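Local coordinates for methylated RNA-binding protein 1 (Saccharomyces cerevisiae S288c, PDB 4RCM) that binds N6-methyladenosine-containing RNA through its YTH domain and lowers the stability of PHO4 mRNA, regulating phosphate metabolism after transcription, at residues I21-L26 with G36-T41; K46-A51 with V61-S66. All blocks are in the same frame, centred on the assembly; numbering follows the deposited sequence.

Contact 1 of 2, residues I21-L26 with G36-T41. With nucleotides of chain C.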
ATOM      1  N   ILE A  21       2.812   0.959   3.500  1.00 12.18           N
ATOM      2  CA  ILE A  21       2.560  -0.246   4.367  1.00 12.95           C
ATOM      3  C   ILE A  21       3.871  -1.019   4.355  1.00 12.50           C
ATOM      4  O   ILE A  21       4.412  -1.299   3.271  1.00 11.06           O
ATOM      5  CB  ILE A  21       1.403  -1.158   3.871  1.00 11.43           C
ATOM      6  CG1 ILE A  21       0.069  -0.422   3.883  1.00 11.19           C
ATOM      7  CG2 ILE A  21       1.268  -2.426   4.732  1.00 11.41           C
ATOM      8  CD1 ILE A  21      -0.460  -0.023   5.248  1.00 11.35           C
ATOM      9  N   LYS A  22       4.411  -1.324   5.550  1.00 12.53           N
ATOM     10  CA  LYS A  22       5.647  -2.159   5.615  1.00 14.73           C
ATOM     11  C   LYS A  22       5.218  -3.476   6.216  1.00 13.91           C
ATOM     12  O   LYS A  22       4.642  -3.527   7.342  1.00 11.79           O
ATOM     13  CB  LYS A  22       6.746  -1.534   6.492  1.00 17.15           C
ATOM     14  CG  LYS A  22       7.230  -0.165   6.075  1.00 18.77           C
ATOM     15  CD  LYS A  22       7.849  -0.157   4.676  1.00 24.10           C
ATOM     16  CE  LYS A  22       9.130  -0.987   4.560  1.00 26.23           C
ATOM     17  NZ  LYS A  22       9.828  -0.770   3.252  1.00 31.02           N
ATOM     18  N   SER A  23       5.381  -4.513   5.436  1.00 10.78           N
ATOM     19  CA  SER A  23       5.052  -5.866   5.877  1.00 13.45           C
ATOM     20  C   SER A  23       6.317  -6.605   6.280  1.00 13.46           C
ATOM     21  O   SER A  23       7.361  -6.490   5.591  1.00 15.89           O
ATOM     22  CB  SER A  23       4.372  -6.630   4.730  1.00 11.58           C
ATOM     23  OG  SER A  23       4.267  -7.998   5.050  1.00 12.73           O
ATOM     24  N   SER A  24       6.213  -7.391   7.346  1.00 15.17           N
ATOM     25  CA  SER A  24       7.281  -8.322   7.769  1.00 15.33           C
ATOM     26  C   SER A  24       7.587  -9.490   6.796  1.00 14.76           C
ATOM     27  O   SER A  24       8.671 -10.081   6.906  1.00 12.40           O
ATOM     28  CB  SER A  24       6.964  -8.865   9.182  1.00 16.90           C
ATOM     29  OG  SER A  24       7.126  -7.825  10.158  1.00 19.71           O
ATOM     30  N   SER A  25       6.679  -9.793   5.837  1.00 12.81           N
ATOM     31  CA  SER A  25       6.812 -10.952   4.975  1.00 14.12           C
ATOM     32  C   SER A  25       6.171 -10.828   3.579  1.00 14.88           C
ATOM     33  O   SER A  25       5.085 -10.275   3.405  1.00 13.10           O
ATOM     34  CB  SER A  25       6.232 -12.193   5.656  1.00 15.48           C
ATOM     35  OG  SER A  25       4.895 -11.971   6.067  1.00 18.98           O
ATOM     36  N   LEU A  26       6.841 -11.407   2.588  1.00 14.16           N
ATOM     37  CA  LEU A  26       6.212 -11.652   1.312  1.00 14.73           C
ATOM     38  C   LEU A  26       4.916 -12.499   1.484  1.00 18.91           C
ATOM     39  O   LEU A  26       3.869 -12.157   0.883  1.00 18.72           O
ATOM     40  CB  LEU A  26       7.203 -12.260   0.297  1.00 16.40           C
ATOM     41  CG  LEU A  26       6.540 -12.535  -1.048  1.00 18.45           C
ATOM     42  CD1 LEU A  26       6.133 -11.189  -1.674  1.00 19.26           C
ATOM     43  CD2 LEU A  26       7.419 -13.358  -1.997  1.00 18.13           C
ATOM     44  N   GLY A  36      -8.091 -10.142   0.211  1.00  8.65           N
ATOM     45  CA  GLY A  36      -8.582  -8.813   0.089  1.00  8.51           C
ATOM     46  C   GLY A  36      -8.748  -8.102   1.422  1.00  9.44           C
ATOM     47  O   GLY A  36      -9.644  -7.260   1.555  1.00  9.68           O
ATOM     48  N   ILE A  37      -7.889  -8.422   2.405  1.00  8.88           N
ATOM     49  CA  ILE A  37      -7.829  -7.649   3.623  1.00  8.64           C
ATOM     50  C   ILE A  37      -6.400  -7.285   4.021  1.00  9.26           C
ATOM     51  O   ILE A  37      -5.427  -7.802   3.468  1.00 10.12           O
ATOM     52  CB  ILE A  37      -8.489  -8.375   4.770  1.00  9.15           C
ATOM     53  CG1 ILE A  37      -7.738  -9.668   5.118  1.00  9.99           C
ATOM     54  CG2 ILE A  37      -9.899  -8.722   4.387  1.00  9.68           C
ATOM     55  CD1 ILE A  37      -8.247 -10.315   6.423  1.00 11.31           C
ATOM     56  N   TRP A  38      -6.312  -6.354   4.972  1.00  8.92           N
ATOM     57  CA  TRP A  38      -5.076  -6.010   5.631  1.00 10.14           C
ATOM     58  C   TRP A  38      -5.366  -5.605   7.057  1.00 11.38           C
ATOM     59  O   TRP A  38      -6.496  -5.192   7.400  1.00  9.49           O
ATOM     60  CB  TRP A  38      -4.314  -4.889   4.890  1.00 10.68           C
ATOM     61  CG  TRP A  38      -2.926  -4.686   5.449  1.00  9.73           C
ATOM     62  CD1 TRP A  38      -2.498  -3.639   6.200  1.00  9.76           C
ATOM     63  CD2 TRP A  38      -1.819  -5.610   5.371  1.00 10.90           C
ATOM     64  NE1 TRP A  38      -1.164  -3.801   6.524  1.00  9.78           N
ATOM     65  CE2 TRP A  38      -0.729  -5.011   6.045  1.00 10.42           C
ATOM     66  CE3 TRP A  38      -1.628  -6.858   4.746  1.00 10.28           C
ATOM     67  CZ2 TRP A  38       0.527  -5.619   6.133  1.00 11.05           C
ATOM     68  CZ3 TRP A  38      -0.350  -7.478   4.846  1.00 11.31           C
ATOM     69  CH2 TRP A  38       0.707  -6.832   5.522  1.00 11.23           C
ATOM     70  N   SER A  39      -4.369  -5.832   7.909  1.00 14.01           N
ATOM     71  CA  SER A  39      -4.377  -5.381   9.317  1.00 15.14           C
ATOM     72  C   SER A  39      -3.022  -4.750   9.578  1.00 13.83           C
ATOM     73  O   SER A  39      -1.974  -5.347   9.233  1.00 14.37           O
ATOM     74  CB  SER A  39      -4.539  -6.549  10.314  1.00 17.71           C
ATOM     75  OG  SER A  39      -5.874  -7.043  10.420  1.00 21.45           O
ATOM     76  N   SER A  40      -3.026  -3.552  10.142  1.00 14.92           N
ATOM     77  CA  SER A  40      -1.777  -2.911  10.660  1.00 14.28           C
ATOM     78  C   SER A  40      -1.770  -3.206  12.152  1.00 16.11           C
ATOM     79  O   SER A  40      -2.453  -4.124  12.579  1.00 13.52           O
ATOM     80  CB  SER A  40      -1.754  -1.387  10.421  1.00 13.19           C
ATOM     81  OG  SER A  40      -0.418  -0.815  10.607  1.00 12.73           O
ATOM     82  N   THR A  41      -0.968  -2.459  12.921  1.00 16.06           N
ATOM     83  CA  THR A  41      -0.962  -2.536  14.377  1.00 17.92           C
ATOM     84  C   THR A  41      -2.196  -1.816  14.839  1.00 17.63           C
ATOM     85  O   THR A  41      -2.877  -1.198  14.014  1.00 15.67           O
ATOM     86  CB  THR A  41       0.323  -1.875  14.956  1.00 19.85           C
ATOM     87  OG1 THR A  41       0.543  -0.590  14.357  1.00 18.45           O
ATOM     88  CG2 THR A  41       1.500  -2.704  14.636  1.00 20.31           C
TER
ATOM     89  C2  6MZ C   3       3.345  -8.197   8.826  1.00 20.95           C
ATOM     90  C4  6MZ C   3       3.343  -5.978   9.637  1.00 25.84           C
ATOM     91  C5  6MZ C   3       1.876  -5.936   9.554  1.00 26.50           C
ATOM     92  N9  6MZ C   3       3.720  -4.765  10.086  1.00 24.76           N
ATOM     93  N3  6MZ C   3       4.017  -7.127   9.262  1.00 22.26           N
ATOM     94  N1  6MZ C   3       1.997  -8.232   8.733  1.00 24.38           N
ATOM     95  C6  6MZ C   3       1.212  -7.182   9.065  1.00 26.53           C
ATOM     96  N6  6MZ C   3      -0.138  -7.237   9.004  1.00 26.21           N
ATOM     97  C9  6MZ C   3      -0.860  -8.463   8.744  1.00 24.18           C
ATOM     98  N7  6MZ C   3       1.470  -4.709   9.987  1.00 23.25           N
ATOM     99  C8  6MZ C   3       2.610  -4.019  10.311  1.00 24.36           C
ATOM    100  O5' 6MZ C   3       5.897  -2.277  14.562  1.00 50.01           O
ATOM    101  C5' 6MZ C   3       5.192  -3.255  13.759  1.00 45.66           C
ATOM    102  C4' 6MZ C   3       5.950  -3.550  12.457  1.00 39.62           C
ATOM    103  O4' 6MZ C   3       5.369  -4.686  11.782  1.00 31.38           O
ATOM    104  C1' 6MZ C   3       5.177  -4.427  10.367  1.00 29.82           C
ATOM    105  C2' 6MZ C   3       5.735  -3.006  10.157  1.00 29.31           C
ATOM    106  O2' 6MZ C   3       7.106  -3.024   9.674  1.00 26.21           O
ATOM    107  C3' 6MZ C   3       5.963  -2.364  11.479  1.00 32.99           C
ATOM    108  O3' 6MZ C   3       7.238  -1.679  11.338  1.00 25.83           O
TER

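Contact 2 of 2, residues K46-A51 with V61-S66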
ATOM      1  N   LYS A  46      -5.579   2.715  13.589  1.00 16.69           N
ATOM      2  CA  LYS A  46      -6.162   3.997  14.011  1.00 17.53           C
ATOM      3  C   LYS A  46      -5.819   5.163  13.091  1.00 15.79           C
ATOM      4  O   LYS A  46      -6.691   5.919  12.692  1.00 17.08           O
ATOM      5  CB  LYS A  46      -5.751   4.337  15.459  1.00 19.46           C
ATOM      6  N   ARG A  47      -4.550   5.310  12.725  1.00 15.58           N
ATOM      7  CA  ARG A  47      -4.190   6.306  11.738  1.00 17.40           C
ATOM      8  C   ARG A  47      -4.962   6.119  10.395  1.00 15.60           C
ATOM      9  O   ARG A  47      -5.550   7.052   9.905  1.00 15.90           O
ATOM     10  CB  ARG A  47      -2.686   6.276  11.477  1.00 20.75           C
ATOM     11  CG  ARG A  47      -1.819   6.754  12.654  1.00 23.59           C
ATOM     12  CD  ARG A  47      -0.381   6.885  12.183  1.00 25.00           C
ATOM     13  NE  ARG A  47      -0.329   7.910  11.151  1.00 32.64           N
ATOM     14  CZ  ARG A  47       0.682   8.109  10.332  1.00 34.33           C
ATOM     15  NH1 ARG A  47       1.772   7.364  10.418  1.00 49.77           N
ATOM     16  NH2 ARG A  47       0.615   9.060   9.434  1.00 35.00           N
ATOM     17  N   LEU A  48      -4.958   4.907   9.828  1.00 14.23           N
ATOM     18  CA  LEU A  48      -5.630   4.625   8.588  1.00 14.90           C
ATOM     19  C   LEU A  48      -7.145   4.793   8.678  1.00 15.16           C
ATOM     20  O   LEU A  48      -7.768   5.344   7.778  1.00 16.70           O
ATOM     21  CB  LEU A  48      -5.320   3.212   8.146  1.00 15.12           C
ATOM     22  CG  LEU A  48      -3.857   2.969   7.767  1.00 14.36           C
ATOM     23  CD1 LEU A  48      -3.661   1.503   7.486  1.00 14.31           C
ATOM     24  CD2 LEU A  48      -3.470   3.805   6.565  1.00 15.36           C
ATOM     25  N   SER A  49      -7.724   4.321   9.757  1.00 15.05           N
ATOM     26  CA  SER A  49      -9.149   4.447   9.983  1.00 15.08           C
ATOM     27  C   SER A  49      -9.590   5.904  10.095  1.00 17.01           C
ATOM     28  O   SER A  49     -10.613   6.278   9.575  1.00 18.91           O
ATOM     29  CB  SER A  49      -9.523   3.667  11.259  1.00 14.49           C
ATOM     30  OG  SER A  49     -10.847   3.921  11.677  1.00 15.56           O
ATOM     31  N   GLU A  50      -8.818   6.732  10.765  1.00 17.54           N
ATOM     32  CA  GLU A  50      -9.178   8.143  10.895  1.00 20.43           C
ATOM     33  C   GLU A  50      -9.117   8.822   9.532  1.00 18.13           C
ATOM     34  O   GLU A  50      -9.967   9.595   9.188  1.00 18.27           O
ATOM     35  CB  GLU A  50      -8.272   8.861  11.924  1.00 22.06           C
ATOM     36  CG  GLU A  50      -8.288   8.242  13.320  1.00 25.53           C
ATOM     37  N   ALA A  51      -8.101   8.515   8.739  1.00 18.63           N
ATOM     38  CA  ALA A  51      -8.058   9.007   7.376  1.00 17.30           C
ATOM     39  C   ALA A  51      -9.254   8.566   6.520  1.00 16.74           C
ATOM     40  O   ALA A  51      -9.809   9.367   5.759  1.00 17.49           O
ATOM     41  CB  ALA A  51      -6.755   8.560   6.709  1.00 18.12           C
ATOM     42  N   VAL A  61      -8.251   6.335  -0.261  1.00 12.56           N
ATOM     43  CA  VAL A  61      -6.980   5.980   0.434  1.00 11.43           C
ATOM     44  C   VAL A  61      -6.261   4.863  -0.348  1.00 11.20           C
ATOM     45  O   VAL A  61      -6.852   3.782  -0.618  1.00 10.52           O
ATOM     46  CB  VAL A  61      -7.187   5.543   1.876  1.00 13.53           C
ATOM     47  CG1 VAL A  61      -5.926   4.961   2.499  1.00 11.64           C
ATOM     48  CG2 VAL A  61      -7.625   6.720   2.715  1.00 11.92           C
ATOM     49  N   PHE A  62      -5.024   5.154  -0.734  1.00  9.50           N
ATOM     50  CA  PHE A  62      -4.134   4.156  -1.323  1.00 10.11           C
ATOM     51  C   PHE A  62      -2.955   3.826  -0.423  1.00  8.15           C
ATOM     52  O   PHE A  62      -2.454   4.709   0.338  1.00  7.26           O
ATOM     53  CB  PHE A  62      -3.629   4.615  -2.678  1.00 11.50           C
ATOM     54  CG  PHE A  62      -4.680   4.564  -3.723  1.00 13.07           C
ATOM     55  CD1 PHE A  62      -5.588   5.592  -3.836  1.00 13.77           C
ATOM     56  CD2 PHE A  62      -4.807   3.454  -4.510  1.00 13.41           C
ATOM     57  CE1 PHE A  62      -6.576   5.540  -4.797  1.00 15.18           C
ATOM     58  CE2 PHE A  62      -5.792   3.370  -5.459  1.00 14.92           C
ATOM     59  CZ  PHE A  62      -6.689   4.412  -5.603  1.00 14.72           C
ATOM     60  N   LEU A  63      -2.493   2.574  -0.565  1.00  7.97           N
ATOM     61  CA  LEU A  63      -1.427   1.975   0.259  1.00  7.02           C
ATOM     62  C   LEU A  63      -0.346   1.473  -0.616  1.00  7.24           C
ATOM     63  O   LEU A  63      -0.619   0.586  -1.419  1.00  6.65           O
ATOM     64  CB  LEU A  63      -1.961   0.803   0.983  1.00  7.01           C
ATOM     65  CG  LEU A  63      -3.235   1.190   1.771  1.00  7.14           C
ATOM     66  CD1 LEU A  63      -3.751  -0.027   2.454  1.00  7.55           C
ATOM     67  CD2 LEU A  63      -2.915   2.241   2.780  1.00  7.86           C
ATOM     68  N   PHE A  64       0.845   2.028  -0.478  1.00  6.90           N
ATOM     69  CA  PHE A  64       2.011   1.469  -1.174  1.00  8.20           C
ATOM     70  C   PHE A  64       2.584   0.333  -0.301  1.00  8.15           C
ATOM     71  O   PHE A  64       3.191   0.575   0.755  1.00  9.10           O
ATOM     72  CB  PHE A  64       3.079   2.530  -1.387  1.00  9.83           C
ATOM     73  CG  PHE A  64       2.645   3.695  -2.243  1.00 12.04           C
ATOM     74  CD1 PHE A  64       2.421   3.538  -3.602  1.00 12.42           C
ATOM     75  CD2 PHE A  64       2.496   4.964  -1.692  1.00 13.79           C
ATOM     76  CE1 PHE A  64       2.075   4.627  -4.399  1.00 12.93           C
ATOM     77  CE2 PHE A  64       2.119   6.046  -2.505  1.00 13.30           C
ATOM     78  CZ  PHE A  64       1.922   5.867  -3.847  1.00 11.48           C
ATOM     79  N   PHE A  65       2.376  -0.897  -0.723  1.00  9.03           N
ATOM     80  CA  PHE A  65       2.972  -2.053  -0.033  1.00  9.62           C
ATOM     81  C   PHE A  65       4.465  -2.283  -0.242  1.00 11.55           C
ATOM     82  O   PHE A  65       4.957  -2.484  -1.361  1.00 10.56           O
ATOM     83  CB  PHE A  65       2.221  -3.283  -0.391  1.00  9.26           C
ATOM     84  CG  PHE A  65       1.008  -3.477   0.444  1.00  9.07           C
ATOM     85  CD1 PHE A  65      -0.173  -2.804   0.170  1.00  9.44           C
ATOM     86  CD2 PHE A  65       1.054  -4.351   1.500  1.00  9.83           C
ATOM     87  CE1 PHE A  65      -1.314  -3.022   0.978  1.00 10.30           C
ATOM     88  CE2 PHE A  65      -0.069  -4.588   2.273  1.00 10.09           C
ATOM     89  CZ  PHE A  65      -1.231  -3.897   2.033  1.00  9.66           C
ATOM     90  N   SER A  66       5.158  -2.369   0.877  1.00 12.82           N
ATOM     91  CA  SER A  66       6.576  -2.605   0.842  1.00 15.12           C
ATOM     92  C   SER A  66       6.944  -3.705   1.863  1.00 15.33           C
ATOM     93  O   SER A  66       6.272  -3.853   2.887  1.00 12.78           O
ATOM     94  CB  SER A  66       7.248  -1.282   1.209  1.00 16.00           C
ATOM     95  OG  SER A  66       8.626  -1.332   0.928  1.00 17.38           O
TER

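Contact 1 of 2, residues I21-L26 with G36-T41
The methylated amino group of 6MZ3 of chain C is held by residues 36-41 through a short, fairly straight bond: its N6 donates to Ser39 O at 2.6 Å, with an N-H...O angle of 160°. That same N6 rests over one face of the Trp38 ring, 3.4 Å above its plane and displaced toward the rim, while the methyl carbon C9 lies 4.1 Å from Trp38 CZ3. The adenine and indole planes are nearly parallel, about 16° apart. Trp38 swings under the base because its CG stands anti to the backbone N (chi1 -171°). Residues 21-26 meet the indole at a slant: Ile21 CG2 touches Trp38 NE1 at 3.3 Å, and Ser23 CB comes within 3.8 Å of Trp38 CH2. This is the m6A pocket of the YTH domain, an aromatic cage built between strand 17-23 and residues 38-40; Trp92, edge-to-face with Trp38, is probably a further wall, as in related YTH domains. Phe65 packs edge-to-face on Trp38 from behind the pocket, as a second-shell residue. Replacing the indole by an alanine here would probably leave the methylated amino group without its aromatic floor and open a gap beside Ile21 CG2. At the far edge of the base, Ser24 N approaches 6MZ3 of chain C N3 to 2.9 Å, and Lys22 CB lies near the ribose. Ser23 turns its hydroxyl back on its own segment, OG donating to Ser25 O at 2.9 Å, which ties down the turn leading into helix 26-35, whose N-cap is Ser25.

Contact 2 of 2, residues K46-A51 with V61-S66
Leu48 sets one of its terminal methyls against a methyl of Leu63, CD2 to CD2 at 4.1 Å, the two side chains crossing obliquely rather than lying alongside one another. The CA-CB bond of Leu48 points at the strand. That of Leu63 does not: it is aimed neither at the helix nor away from it, and it is the CD2 branch that makes the approach. With CG anti to the carbonyl carbon (chi1 -53°), that branch is carried round to meet the leucine of the helix. Three residues further along helix 42-53, Ala51 makes the second and looser touch, its CB standing 4.5 Å from Val61 CG2. Here the backbones come nearest, with 7.6 Å between the CA of Ala51 and the CA of Val61, a spacing that suits the short alanine. The other Val61 methyl, CG1, stands 4.1 Å from Leu63 CD2, which makes one apolar patch of the two strand residues. Since Leu48 and Ala51 are about a turn apart and Val61 and Leu63 are two apart on an extended strand, each pair shows the same face of its own element. The contact thus lays helix 42-53 on one face of the mixed sheet of the YTH domain, against strand 61-67. Phe19 of the adjoining strand 17-23 touches both Leu48 and Ala51, and Phe102 touches both leucines, so the patch extends across the sheet. All four touching residues are buried and only methyl groups meet, which implies that this part of the attachment probably rests on hydrophobic burial and shape, with no hydrogen bond between the two segments.

Both contacts are buried and use the same mixed sheet, in which strands 17-23 and 61-67 are parallel neighbours, but contact 1 lines a ligand pocket while contact 2 is plain core. Residues 21-26 and 36-41 expose backbone N-H and carbonyl groups and an aromatic face to the methylated base; residues 46-51 and 61-66 meet through aliphatic methyls alone, with the nearest atom about 7 Å from the RNA. The two are knitted together directly: Lys22 NZ lies 2.7 Å from Ser66 OG, a probable hydrogen bond, and Phe65 packs against Ile21 and Trp38. In sequence, strand 37-38 is followed by helix 42-53.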